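Local coordinates for protein esterase YbfF (Escherichia coli, PDB 3BF7) that probably hydrolyses ester and thioester bonds, working from a substrate-binding crevice formed where a helical cap meets an alpha/beta-hydrolase core, at residues 24-29 with 171-176; 51-56 with 176-181; 122-127 with 180-185; 159-164 with 233-238. The protein carries 1 engineered substitution. All blocks are in the same frame, centred on the assembly; numbering follows the deposited sequence.

Contact 1: 24-29 with 171-176; sequences GLFGSL and WRFNVP
F26 sets the edge of its ring against the face of F173. CD1 of F26 stands over the centre of the F173 ring, 3.7 Å from its CZ, in a T-shaped pair whose centroids are 4.9 Å apart and whose planes meet at 63°. The backbone joins in as well: F26 O lies 3.5 Å from CE2 of F173, and CB of F26 rests 3.9 Å from that same carbon. Phenylalanine suits both places, since each ring is buried and has both a broad face and a thin edge to offer. F173 reaches its partner with CG placed between its backbone N and carbonyl carbon (chi1 41°).

Residues 24-29 follow strand 19-22, where many alpha/beta hydrolases carry an HG motif whose loop lends a backbone N-H to the oxyanion hole; a similar role is likely here.

The loop is shaped by a type II turn, closed by G27 N to G24 O at 2.9 Å. F26 takes the third position of that turn with positive phi (70°), unusual for a residue with a side chain. CG of L25 covers one face of the F26 ring, while V175 CG2 lies at the edge of F173. Farther out, F128 makes an edge-to-face pair with F26, and I131 of helix 125-136 and L178 of helix 175-180 touch both phenylalanines.

Contact 2: 51-56 with 176-181; sequences RNHGLS and PVLWDQ
L178 reaches from helix 175-180 toward H53, while V177, one residue earlier, meets N52. Along L178, CB is only a stem, 5.7 Å from NE2 of H53. CG of L178 is nearer, 4.5 Å from NE2 of H53. The two methyls do the touching: CD2 comes to 3.7 Å from NE2 of H53 and also brushes CB of N52, whereas CD1 approaches CE1 of H53 at 3.9 Å. Both methyls come from the same side of the imidazole and approach its NE2-CE1 end obliquely. This leaves NE2 buried against hydrocarbon without a polar partner, while ND1 makes a weak hydrogen bond to G27 O. V177 has CG1 anti to its backbone N (chi1 172°), which brings that methyl to the end of the N52 side chain, 4.1 Å from CG of N52, the two side chains crossing at about a right angle.

In the alpha/beta-hydrolase fold, residues 51-56 form the loop leaving strand 45-48 of the central sheet, and helix 175-180, probably part of the cap region, packs onto it here. N52 has positive phi, which asparagine tolerates well, and its backbone bonds to that of N174 just before the helix. A type II' turn from H53 to S56 follows, with G54 supplying the positive phi of its second position. At the far end of the helix, NE2 of Q181 donates to OD2 of D180 (2.9 Å) from above the carboxylate plane.

Contact 3: 122-127 with 180-185; sequences RRHDEI and DQYPHI
With CG of Y182 opposite its backbone N (chi1 -171°) and CG of H124 opposite its carbonyl carbon, the two side chains cross at about a right angle, bringing the phenol oxygen to the imidazole edge. The hydroxyl is gripped twice: R123 N donates to OH of Y182 at 2.9 Å, and ND1 of H124 is hydrogen-bonded to the same oxygen at 2.7 Å (167°), the oxygen lying in the imidazole plane. Tyrosine suits the place, its ring buried and its polar end meeting the backbone. R122 bends at chi3 and offers one guanidinium face to CD2 of Y182, which sits toward the rim of that face, 3.7 Å from NH1, the planes 47° apart. D125 holds the guanidinium edge-on by a salt bridge, R122 NE to the syn lone pair of OD1 at 2.8 Å. H124 and Q181 occupy the N-cap positions of helices 125-136 and 182-186, two helix starts meeting in the probable alpha/beta-hydrolase cap, near the probable Ser-His-Asp triad.

Contact 4: 159-164 with 233-238; sequences IQFLLK and GHWVHA
W235 points the nitrogen-bearing edge of its indole at the face of F161. NE1 of W235 stands over the centre of the F161 ring, 3.7 Å from CZ, and CZ2 of W235 reaches CE2 of F161 at 3.8 Å. The pair is T-shaped, with the phenyl and five-membered ring centroids 4.6 Å apart and the planes at 52°. W235 is firm on its core side too: CD2 of H234 covers one indole face near the rim, and H88 meets the indole as well.

The contact bridges helix 156-163, in the probable cap, and the loop that bears H234, which with S89 and D113 fits the Ser-His-Asp triad of alpha/beta hydrolases. It therefore probably lies beside the substrate crevice between cap and core.

Around the two rings, by contrast, the segments separate. The nearest CA atoms, of F161 and A238, are 9.6 Å apart; both aromatic residues remain partly exposed, and Q160, K164 and A238 are exposed. Large flat side chains suit such a place, since they bridge the distance and still offer a face and an edge to pack. W235 stands at the N-cap position of helix 236-239, and A238 N donates to its backbone O at 2.9 Å. F161 swings out from its helix with chi1 158° and touches N31.

Contacts 1 and 2 are the buried pair: their centres are about 6 Å apart, both use helix 175-180, and the backbone bond between N52 and N174 ties them together. Contact 1 is aromatic, contact 2 aliphatic against imidazole and amide. Contact 3, partly buried, is the polar one, with hydrogen bonds across it and a salt bridge within 122-127; it shares D180 and Q181 with contact 2. Contact 4 lies at the surface, is the smallest in buried area, and rests on two rings. Its F161 and L162 nevertheless pack against the 24-29 loop of contact 1, and L162 also touches I127 of contact 3. Contacts 2 and 4 do not touch, their centres being about 18 Å apart.

Contact 1: 24-29 with 171-176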
loop_
_atom_site.group_PDB
_atom_site.type_symbol
_atom_site.label_atom_id
_atom_site.label_comp_id
_atom_site.label_asym_id
_atom_site.label_seq_id
_atom_site.Cartn_x
_atom_site.Cartn_y
_atom_site.Cartn_z
ATOM N N GLY A 24 2.650 0.160 -0.090
ATOM C CA GLY A 24 2.837 1.582 -0.333
ATOM C C GLY A 24 4.137 1.949 -1.028
ATOM O O GLY A 24 4.907 1.077 -1.440
ATOM N N LEU A 25 4.382 3.250 -1.155
ATOM C CA LEU A 25 5.577 3.749 -1.822
ATOM C C LEU A 25 6.866 3.161 -1.252
ATOM O O LEU A 25 7.057 3.102 -0.033
ATOM C CB LEU A 25 5.624 5.279 -1.744
ATOM C CG LEU A 25 6.776 5.960 -2.493
ATOM C CD1 LEU A 25 6.679 5.693 -3.994
ATOM C CD2 LEU A 25 6.734 7.453 -2.217
ATOM N N PHE A 26 7.742 2.734 -2.162
ATOM C CA PHE A 26 9.035 2.125 -1.847
ATOM C C PHE A 26 8.897 0.737 -1.230
ATOM O O PHE A 26 9.886 0.145 -0.801
ATOM C CB PHE A 26 9.874 3.023 -0.924
ATOM C CG PHE A 26 10.291 4.331 -1.548
ATOM C CD1 PHE A 26 10.998 4.360 -2.750
ATOM C CD2 PHE A 26 9.987 5.536 -0.923
ATOM C CE1 PHE A 26 11.394 5.574 -3.316
ATOM C CE2 PHE A 26 10.380 6.750 -1.482
ATOM C CZ PHE A 26 11.083 6.769 -2.677
ATOM N N GLY A 27 7.675 0.214 -1.201
ATOM C CA GLY A 27 7.458 -1.112 -0.651
ATOM C C GLY A 27 7.491 -2.199 -1.712
ATOM O O GLY A 27 7.885 -1.965 -2.859
ATOM N N SER A 28 7.072 -3.396 -1.311
ATOM C CA SER A 28 7.032 -4.564 -2.186
ATOM C C SER A 28 5.971 -5.506 -1.629
ATOM O O SER A 28 5.460 -5.286 -0.526
ATOM C CB SER A 28 8.389 -5.262 -2.211
ATOM O OG SER A 28 8.712 -5.748 -0.921
ATOM N N LEU A 29 5.664 -6.566 -2.369
ATOM C CA LEU A 29 4.614 -7.489 -1.950
ATOM C C LEU A 29 4.809 -8.153 -0.596
ATOM O O LEU A 29 3.851 -8.657 -0.016
ATOM C CB LEU A 29 4.366 -8.541 -3.039
ATOM C CG LEU A 29 5.443 -9.566 -3.401
ATOM C CD1 LEU A 29 5.525 -10.648 -2.335
ATOM C CD2 LEU A 29 5.100 -10.186 -4.745
ATOM N N TRP A 171 18.374 -1.337 -6.332
ATOM C CA TRP A 171 17.061 -1.071 -5.761
ATOM C C TRP A 171 16.011 -1.735 -6.637
ATOM O O TRP A 171 16.052 -1.620 -7.861
ATOM C CB TRP A 171 16.791 0.435 -5.697
ATOM C CG TRP A 171 17.669 1.151 -4.728
ATOM C CD1 TRP A 171 18.695 2.003 -5.022
ATOM C CD2 TRP A 171 17.614 1.059 -3.304
ATOM N NE1 TRP A 171 19.284 2.448 -3.863
ATOM C CE2 TRP A 171 18.640 1.884 -2.793
ATOM C CE3 TRP A 171 16.797 0.358 -2.406
ATOM C CZ2 TRP A 171 18.871 2.031 -1.422
ATOM C CZ3 TRP A 171 17.027 0.504 -1.042
ATOM C CH2 TRP A 171 18.056 1.334 -0.565
ATOM N N ARG A 172 15.071 -2.433 -6.009
ATOM C CA ARG A 172 14.006 -3.106 -6.741
ATOM C C ARG A 172 13.036 -2.096 -7.344
ATOM O O ARG A 172 12.475 -2.330 -8.417
ATOM C CB ARG A 172 13.259 -4.077 -5.818
ATOM C CG ARG A 172 13.986 -5.406 -5.583
ATOM C CD ARG A 172 13.924 -6.269 -6.836
ATOM N NE ARG A 172 14.867 -7.388 -6.854
ATOM C CZ ARG A 172 14.623 -8.602 -6.369
ATOM N NH1 ARG A 172 13.456 -8.886 -5.807
ATOM N NH2 ARG A 172 15.544 -9.552 -6.481
ATOM N N PHE A 173 12.831 -0.974 -6.656
ATOM C CA PHE A 173 11.924 0.038 -7.180
ATOM C C PHE A 173 12.612 0.950 -8.198
ATOM O O PHE A 173 13.837 1.090 -8.208
ATOM C CB PHE A 173 11.260 0.841 -6.042
ATOM C CG PHE A 173 12.178 1.204 -4.906
ATOM C CD1 PHE A 173 13.238 2.081 -5.096
ATOM C CD2 PHE A 173 11.955 0.691 -3.630
ATOM C CE1 PHE A 173 14.060 2.449 -4.029
ATOM C CE2 PHE A 173 12.770 1.054 -2.561
ATOM C CZ PHE A 173 13.824 1.932 -2.762
ATOM N N ASN A 174 11.799 1.546 -9.065
ATOM C CA ASN A 174 12.254 2.415 -10.153
ATOM C C ASN A 174 12.434 3.845 -9.656
ATOM O O ASN A 174 11.536 4.678 -9.793
ATOM C CB ASN A 174 11.210 2.364 -11.269
ATOM C CG ASN A 174 11.703 2.956 -12.566
ATOM O OD1 ASN A 174 12.749 3.600 -12.616
ATOM N ND2 ASN A 174 10.940 2.746 -13.631
ATOM N N VAL A 175 13.608 4.136 -9.107
ATOM C CA VAL A 175 13.873 5.445 -8.528
ATOM C C VAL A 175 13.614 6.670 -9.408
ATOM O O VAL A 175 12.921 7.594 -8.984
ATOM C CB VAL A 175 15.307 5.508 -7.952
ATOM C CG1 VAL A 175 15.529 6.841 -7.248
ATOM C CG2 VAL A 175 15.519 4.355 -6.974
ATOM N N PRO A 176 14.149 6.701 -10.641
ATOM C CA PRO A 176 13.908 7.877 -11.486
ATOM C C PRO A 176 12.431 8.172 -11.738
ATOM O O PRO A 176 12.018 9.329 -11.772
ATOM C CB PRO A 176 14.650 7.535 -12.775
ATOM C CG PRO A 176 15.776 6.676 -12.294
ATOM C CD PRO A 176 15.094 5.776 -11.292
#

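Contact 2: 51-56 with 176-181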
loop_
_atom_site.group_PDB
_atom_site.type_symbol
_atom_site.label_atom_id
_atom_site.label_comp_id
_atom_site.label_asym_id
_atom_site.label_seq_id
_atom_site.Cartn_x
_atom_site.Cartn_y
_atom_site.Cartn_z
ATOM N N ARG A 51 3.246 -1.379 -9.780
ATOM C CA ARG A 51 4.132 -1.068 -10.895
ATOM C C ARG A 51 5.300 -0.243 -10.363
ATOM O O ARG A 51 5.151 0.537 -9.417
ATOM C CB ARG A 51 3.395 -0.290 -11.996
ATOM C CG ARG A 51 2.804 1.046 -11.564
ATOM C CD ARG A 51 2.421 1.899 -12.772
ATOM N NE ARG A 51 1.472 1.214 -13.643
ATOM C CZ ARG A 51 1.219 1.559 -14.902
ATOM N NH1 ARG A 51 1.842 2.592 -15.457
ATOM N NH2 ARG A 51 0.346 0.858 -15.615
ATOM N N ASN A 52 6.471 -0.448 -10.959
ATOM C CA ASN A 52 7.684 0.259 -10.577
ATOM C C ASN A 52 8.226 -0.109 -9.200
ATOM O O ASN A 52 9.095 0.585 -8.665
ATOM C CB ASN A 52 7.468 1.771 -10.681
ATOM C CG ASN A 52 7.259 2.225 -12.112
ATOM O OD1 ASN A 52 6.300 2.940 -12.419
ATOM N ND2 ASN A 52 8.155 1.809 -12.998
ATOM N N HIS A 53 7.714 -1.202 -8.638
ATOM C CA HIS A 53 8.166 -1.708 -7.342
ATOM C C HIS A 53 8.424 -3.210 -7.445
ATOM O O HIS A 53 7.898 -3.880 -8.339
ATOM C CB HIS A 53 7.117 -1.466 -6.246
ATOM C CG HIS A 53 6.857 -0.019 -5.965
ATOM N ND1 HIS A 53 7.305 0.626 -4.831
ATOM C CD2 HIS A 53 6.213 0.917 -6.697
ATOM C CE1 HIS A 53 6.945 1.898 -4.877
ATOM N NE2 HIS A 53 6.280 2.098 -5.999
ATOM N N GLY A 54 9.228 -3.725 -6.518
ATOM C CA GLY A 54 9.527 -5.146 -6.489
ATOM C C GLY A 54 9.938 -5.691 -7.836
ATOM O O GLY A 54 10.826 -5.137 -8.485
ATOM N N LEU A 55 9.299 -6.780 -8.252
ATOM C CA LEU A 55 9.607 -7.378 -9.538
ATOM C C LEU A 55 8.481 -7.178 -10.549
ATOM O O LEU A 55 8.346 -7.944 -11.503
ATOM C CB LEU A 55 9.963 -8.863 -9.370
ATOM C CG LEU A 55 11.319 -9.106 -8.682
ATOM C CD1 LEU A 55 11.510 -10.594 -8.437
ATOM C CD2 LEU A 55 12.464 -8.549 -9.530
ATOM N N SER A 56 7.661 -6.153 -10.334
ATOM C CA SER A 56 6.612 -5.835 -11.295
ATOM C C SER A 56 7.251 -5.023 -12.422
ATOM O O SER A 56 8.356 -4.494 -12.275
ATOM C CB SER A 56 5.485 -5.028 -10.644
ATOM O OG SER A 56 4.451 -5.897 -10.221
ATOM N N PRO A 176 14.149 6.701 -10.641
ATOM C CA PRO A 176 13.908 7.877 -11.486
ATOM C C PRO A 176 12.431 8.172 -11.738
ATOM O O PRO A 176 12.018 9.329 -11.772
ATOM C CB PRO A 176 14.650 7.535 -12.775
ATOM C CG PRO A 176 15.776 6.676 -12.294
ATOM C CD PRO A 176 15.094 5.776 -11.292
ATOM N N VAL A 177 11.636 7.122 -11.920
ATOM C CA VAL A 177 10.213 7.296 -12.174
ATOM C C VAL A 177 9.463 7.713 -10.913
ATOM O O VAL A 177 8.580 8.569 -10.971
ATOM C CB VAL A 177 9.594 6.011 -12.766
ATOM C CG1 VAL A 177 8.081 6.139 -12.839
ATOM C CG2 VAL A 177 10.158 5.773 -14.163
ATOM N N LEU A 178 9.810 7.123 -9.772
ATOM C CA LEU A 178 9.139 7.496 -8.532
ATOM C C LEU A 178 9.435 8.959 -8.203
ATOM O O LEU A 178 8.603 9.653 -7.619
ATOM C CB LEU A 178 9.572 6.578 -7.386
ATOM C CG LEU A 178 9.172 5.109 -7.593
ATOM C CD1 LEU A 178 9.586 4.292 -6.380
ATOM C CD2 LEU A 178 7.668 5.000 -7.824
ATOM N N TRP A 179 10.617 9.431 -8.588
ATOM C CA TRP A 179 10.976 10.825 -8.357
ATOM C C TRP A 179 10.198 11.717 -9.319
ATOM O O TRP A 179 9.536 12.670 -8.911
ATOM C CB TRP A 179 12.478 11.040 -8.570
ATOM C CG TRP A 179 12.887 12.487 -8.501
ATOM C CD1 TRP A 179 12.997 13.364 -9.545
ATOM C CD2 TRP A 179 13.207 13.227 -7.320
ATOM N NE1 TRP A 179 13.367 14.605 -9.084
ATOM C CE2 TRP A 179 13.502 14.549 -7.721
ATOM C CE3 TRP A 179 13.270 12.903 -5.959
ATOM C CZ2 TRP A 179 13.859 15.547 -6.809
ATOM C CZ3 TRP A 179 13.624 13.895 -5.053
ATOM C CH2 TRP A 179 13.913 15.202 -5.484
ATOM N N ASP A 180 10.269 11.391 -10.603
ATOM C CA ASP A 180 9.589 12.174 -11.623
ATOM C C ASP A 180 8.081 12.269 -11.406
ATOM O O ASP A 180 7.481 13.326 -11.603
ATOM C CB ASP A 180 9.859 11.570 -12.999
ATOM C CG ASP A 180 9.215 12.362 -14.109
ATOM O OD1 ASP A 180 9.688 13.484 -14.387
ATOM O OD2 ASP A 180 8.230 11.873 -14.695
ATOM N N GLN A 181 7.475 11.164 -10.989
ATOM C CA GLN A 181 6.034 11.106 -10.786
ATOM C C GLN A 181 5.594 11.363 -9.351
ATOM O O GLN A 181 4.410 11.258 -9.036
ATOM C CB GLN A 181 5.525 9.736 -11.240
ATOM C CG GLN A 181 5.836 9.430 -12.694
ATOM C CD GLN A 181 4.925 10.173 -13.637
ATOM O OE1 GLN A 181 3.761 9.811 -13.795
ATOM N NE2 GLN A 181 5.440 11.229 -14.261
#

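Contact 3: 122-127 with 180-185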
loop_
_atom_site.group_PDB
_atom_site.type_symbol
_atom_site.label_atom_id
_atom_site.label_comp_id
_atom_site.label_asym_id
_atom_site.label_seq_id
_atom_site.Cartn_x
_atom_site.Cartn_y
_atom_site.Cartn_z
ATOM N N ARG A 122 6.213 17.610 0.161
ATOM C CA ARG A 122 7.254 16.663 -0.208
ATOM C C ARG A 122 7.644 16.043 1.129
ATOM O O ARG A 122 8.068 16.747 2.048
ATOM C CB ARG A 122 8.449 17.363 -0.856
ATOM C CG ARG A 122 8.141 17.934 -2.237
ATOM C CD ARG A 122 9.412 18.256 -3.005
ATOM N NE ARG A 122 10.136 17.055 -3.420
ATOM C CZ ARG A 122 9.874 16.353 -4.521
ATOM N NH1 ARG A 122 8.897 16.724 -5.338
ATOM N NH2 ARG A 122 10.599 15.282 -4.809
ATOM N N ARG A 123 7.471 14.731 1.241
ATOM C CA ARG A 123 7.760 14.013 2.479
ATOM C C ARG A 123 8.849 12.959 2.359
ATOM O O ARG A 123 9.115 12.246 3.328
ATOM C CB ARG A 123 6.495 13.311 2.992
ATOM C CG ARG A 123 5.631 14.133 3.922
ATOM C CD ARG A 123 4.635 13.247 4.655
ATOM N NE ARG A 123 3.568 12.753 3.790
ATOM C CZ ARG A 123 2.280 13.023 3.978
ATOM N NH1 ARG A 123 1.907 13.781 4.998
ATOM N NH2 ARG A 123 1.364 12.534 3.155
ATOM N N HIS A 124 9.483 12.857 1.196
ATOM C CA HIS A 124 10.490 11.825 0.994
ATOM C C HIS A 124 11.824 12.288 0.441
ATOM O O HIS A 124 12.608 11.464 -0.019
ATOM C CB HIS A 124 9.939 10.734 0.067
ATOM C CG HIS A 124 8.730 10.037 0.603
ATOM N ND1 HIS A 124 7.470 10.592 0.572
ATOM C CD2 HIS A 124 8.597 8.834 1.213
ATOM C CE1 HIS A 124 6.612 9.762 1.137
ATOM N NE2 HIS A 124 7.271 8.688 1.536
ATOM N N ASP A 125 12.112 13.581 0.490
ATOM C CA ASP A 125 13.371 14.043 -0.072
ATOM C C ASP A 125 14.609 13.423 0.558
ATOM O O ASP A 125 15.558 13.084 -0.147
ATOM C CB ASP A 125 13.471 15.563 -0.005
ATOM C CG ASP A 125 12.576 16.254 -1.018
ATOM O OD1 ASP A 125 11.921 15.561 -1.834
ATOM O OD2 ASP A 125 12.538 17.502 -0.998
ATOM N N GLU A 126 14.610 13.272 1.877
ATOM C CA GLU A 126 15.758 12.684 2.553
ATOM C C GLU A 126 15.870 11.196 2.232
ATOM O O GLU A 126 16.972 10.655 2.138
ATOM C CB GLU A 126 15.650 12.932 4.055
ATOM C CG GLU A 126 15.637 14.419 4.372
ATOM C CD GLU A 126 15.302 14.720 5.810
ATOM O OE1 GLU A 126 16.217 14.673 6.655
ATOM O OE2 GLU A 126 14.117 14.998 6.090
ATOM N N ILE A 127 14.726 10.539 2.059
ATOM C CA ILE A 127 14.717 9.125 1.695
ATOM C C ILE A 127 15.308 8.985 0.282
ATOM O O ILE A 127 16.141 8.111 0.039
ATOM C CB ILE A 127 13.279 8.549 1.775
ATOM C CG1 ILE A 127 12.911 8.314 3.244
ATOM C CG2 ILE A 127 13.175 7.256 0.973
ATOM C CD1 ILE A 127 11.460 7.950 3.468
ATOM N N ASP A 180 10.269 11.391 -10.603
ATOM C CA ASP A 180 9.589 12.174 -11.623
ATOM C C ASP A 180 8.081 12.269 -11.406
ATOM O O ASP A 180 7.481 13.326 -11.603
ATOM C CB ASP A 180 9.859 11.570 -12.999
ATOM C CG ASP A 180 9.215 12.362 -14.109
ATOM O OD1 ASP A 180 9.688 13.484 -14.387
ATOM O OD2 ASP A 180 8.230 11.873 -14.695
ATOM N N GLN A 181 7.475 11.164 -10.989
ATOM C CA GLN A 181 6.034 11.106 -10.786
ATOM C C GLN A 181 5.594 11.363 -9.351
ATOM O O GLN A 181 4.410 11.258 -9.036
ATOM C CB GLN A 181 5.525 9.736 -11.240
ATOM C CG GLN A 181 5.836 9.430 -12.694
ATOM C CD GLN A 181 4.925 10.173 -13.637
ATOM O OE1 GLN A 181 3.761 9.811 -13.795
ATOM N NE2 GLN A 181 5.440 11.229 -14.261
ATOM N N TYR A 182 6.535 11.726 -8.488
ATOM C CA TYR A 182 6.224 11.953 -7.082
ATOM C C TYR A 182 4.991 12.811 -6.795
ATOM O O TYR A 182 4.173 12.451 -5.951
ATOM C CB TYR A 182 7.436 12.544 -6.361
ATOM C CG TYR A 182 7.263 12.601 -4.862
ATOM C CD1 TYR A 182 7.413 11.457 -4.076
ATOM C CD2 TYR A 182 6.924 13.795 -4.232
ATOM C CE1 TYR A 182 7.229 11.501 -2.696
ATOM C CE2 TYR A 182 6.736 13.852 -2.853
ATOM C CZ TYR A 182 6.889 12.704 -2.092
ATOM O OH TYR A 182 6.694 12.772 -0.730
ATOM N N PRO A 183 4.833 13.953 -7.487
ATOM C CA PRO A 183 3.653 14.781 -7.213
ATOM C C PRO A 183 2.328 14.043 -7.397
ATOM O O PRO A 183 1.345 14.345 -6.720
ATOM C CB PRO A 183 3.800 15.937 -8.200
ATOM C CG PRO A 183 5.286 16.059 -8.357
ATOM C CD PRO A 183 5.721 14.615 -8.462
ATOM N N HIS A 184 2.302 13.087 -8.320
ATOM C CA HIS A 184 1.085 12.330 -8.585
ATOM C C HIS A 184 0.866 11.258 -7.532
ATOM O O HIS A 184 -0.265 10.840 -7.289
ATOM C CB HIS A 184 1.149 11.683 -9.968
ATOM C CG HIS A 184 1.496 12.642 -11.060
ATOM N ND1 HIS A 184 0.901 13.878 -11.180
ATOM C CD2 HIS A 184 2.388 12.550 -12.075
ATOM C CE1 HIS A 184 1.411 14.510 -12.223
ATOM N NE2 HIS A 184 2.316 13.726 -12.783
ATOM N N ILE A 185 1.948 10.811 -6.909
ATOM C CA ILE A 185 1.859 9.779 -5.885
ATOM C C ILE A 185 1.357 10.377 -4.566
ATOM O O ILE A 185 0.474 9.809 -3.917
ATOM C CB ILE A 185 3.229 9.089 -5.709
ATOM C CG1 ILE A 185 3.622 8.409 -7.030
ATOM C CG2 ILE A 185 3.173 8.066 -4.578
ATOM C CD1 ILE A 185 5.046 7.897 -7.072
#

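Contact 4: 159-164 with 233-238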
loop_
_atom_site.group_PDB
_atom_site.type_symbol
_atom_site.label_atom_id
_atom_site.label_comp_id
_atom_site.label_asym_id
_atom_site.label_seq_id
_atom_site.Cartn_x
_atom_site.Cartn_y
_atom_site.Cartn_z
ATOM N N ILE A 159 14.622 2.690 7.466
ATOM C CA ILE A 159 15.801 2.203 6.769
ATOM C C ILE A 159 15.669 0.715 6.445
ATOM O O ILE A 159 15.911 0.299 5.313
ATOM C CB ILE A 159 17.078 2.438 7.609
ATOM C CG1 ILE A 159 17.354 3.942 7.708
ATOM C CG2 ILE A 159 18.262 1.713 6.986
ATOM C CD1 ILE A 159 18.510 4.302 8.625
ATOM N N GLN A 160 15.275 -0.083 7.432
ATOM C CA GLN A 160 15.133 -1.519 7.211
ATOM C C GLN A 160 14.026 -1.837 6.212
ATOM O O GLN A 160 14.148 -2.776 5.427
ATOM C CB GLN A 160 14.888 -2.237 8.541
ATOM C CG GLN A 160 16.069 -2.128 9.500
ATOM C CD GLN A 160 17.349 -2.721 8.930
ATOM O OE1 GLN A 160 18.449 -2.256 9.228
ATOM N NE2 GLN A 160 17.210 -3.761 8.116
ATOM N N PHE A 161 12.952 -1.055 6.238
ATOM C CA PHE A 161 11.844 -1.243 5.308
ATOM C C PHE A 161 12.356 -1.030 3.883
ATOM O O PHE A 161 12.121 -1.851 2.998
ATOM C CB PHE A 161 10.728 -0.244 5.631
ATOM C CG PHE A 161 9.804 0.035 4.480
ATOM C CD1 PHE A 161 8.964 -0.954 3.975
ATOM C CD2 PHE A 161 9.781 1.297 3.894
ATOM C CE1 PHE A 161 8.116 -0.685 2.900
ATOM C CE2 PHE A 161 8.938 1.574 2.822
ATOM C CZ PHE A 161 8.104 0.580 2.325
ATOM N N LEU A 162 13.066 0.072 3.670
ATOM C CA LEU A 162 13.607 0.376 2.353
ATOM C C LEU A 162 14.580 -0.700 1.884
ATOM O O LEU A 162 14.563 -1.095 0.718
ATOM C CB LEU A 162 14.314 1.735 2.376
ATOM C CG LEU A 162 13.409 2.943 2.638
ATOM C CD1 LEU A 162 14.261 4.182 2.855
ATOM C CD2 LEU A 162 12.452 3.139 1.471
ATOM N N LEU A 163 15.419 -1.179 2.797
ATOM C CA LEU A 163 16.409 -2.191 2.458
ATOM C C LEU A 163 15.821 -3.523 2.006
ATOM O O LEU A 163 16.523 -4.336 1.401
ATOM C CB LEU A 163 17.373 -2.394 3.630
ATOM C CG LEU A 163 18.329 -1.217 3.851
ATOM C CD1 LEU A 163 19.153 -1.448 5.108
ATOM C CD2 LEU A 163 19.239 -1.061 2.637
ATOM N N LYS A 164 14.542 -3.756 2.287
ATOM C CA LYS A 164 13.906 -4.988 1.839
ATOM C C LYS A 164 13.948 -4.994 0.313
ATOM O O LYS A 164 13.894 -6.052 -0.315
ATOM C CB LYS A 164 12.453 -5.053 2.313
ATOM C CG LYS A 164 12.282 -5.200 3.816
ATOM C CD LYS A 164 12.803 -6.537 4.309
ATOM C CE LYS A 164 12.490 -6.736 5.784
ATOM N NZ LYS A 164 12.871 -8.100 6.244
ATOM N N GLY A 233 2.589 4.619 14.139
ATOM C CA GLY A 233 2.981 5.540 13.092
ATOM C C GLY A 233 2.372 5.146 11.757
ATOM O O GLY A 233 1.397 4.394 11.701
ATOM N N HIS A 234 2.972 5.635 10.678
ATOM C CA HIS A 234 2.476 5.387 9.329
ATOM C C HIS A 234 2.414 3.925 8.885
ATOM O O HIS A 234 1.474 3.535 8.197
ATOM C CB HIS A 234 3.299 6.208 8.336
ATOM C CG HIS A 234 2.824 6.107 6.923
ATOM N ND1 HIS A 234 1.520 6.358 6.549
ATOM C CD2 HIS A 234 3.492 5.811 5.782
ATOM C CE1 HIS A 234 1.407 6.224 5.240
ATOM N NE2 HIS A 234 2.588 5.893 4.751
ATOM N N TRP A 235 3.409 3.119 9.241
ATOM C CA TRP A 235 3.379 1.705 8.868
ATOM C C TRP A 235 2.701 0.963 10.021
ATOM O O TRP A 235 3.315 0.162 10.733
ATOM C CB TRP A 235 4.803 1.191 8.616
ATOM C CG TRP A 235 5.383 1.663 7.297
ATOM C CD1 TRP A 235 5.364 0.995 6.102
ATOM C CD2 TRP A 235 6.031 2.915 7.044
ATOM N NE1 TRP A 235 5.962 1.755 5.123
ATOM C CE2 TRP A 235 6.380 2.936 5.673
ATOM C CE3 TRP A 235 6.352 4.020 7.841
ATOM C CZ2 TRP A 235 7.037 4.024 5.085
ATOM C CZ3 TRP A 235 7.006 5.101 7.254
ATOM C CH2 TRP A 235 7.340 5.093 5.888
ATOM N N VAL A 236 1.414 1.259 10.194
ATOM C CA VAL A 236 0.606 0.695 11.274
ATOM C C VAL A 236 0.679 -0.820 11.395
ATOM O O VAL A 236 0.803 -1.356 12.497
ATOM C CB VAL A 236 -0.885 1.088 11.116
ATOM C CG1 VAL A 236 -1.628 0.832 12.421
ATOM C CG2 VAL A 236 -1.007 2.546 10.704
ATOM N N HIS A 237 0.595 -1.506 10.262
ATOM C CA HIS A 237 0.636 -2.964 10.241
ATOM C C HIS A 237 1.976 -3.524 10.698
ATOM O O HIS A 237 2.051 -4.653 11.185
ATOM C CB HIS A 237 0.332 -3.473 8.834
ATOM C CG HIS A 237 1.189 -2.853 7.779
ATOM N ND1 HIS A 237 1.097 -1.522 7.438
ATOM C CD2 HIS A 237 2.184 -3.371 7.020
ATOM C CE1 HIS A 237 2.000 -1.245 6.515
ATOM N NE2 HIS A 237 2.672 -2.349 6.244
ATOM N N ALA A 238 3.037 -2.743 10.536
ATOM C CA ALA A 238 4.363 -3.183 10.945
ATOM C C ALA A 238 4.550 -3.045 12.453
ATOM O O ALA A 238 5.259 -3.839 13.074
ATOM C CB ALA A 238 5.427 -2.375 10.215
#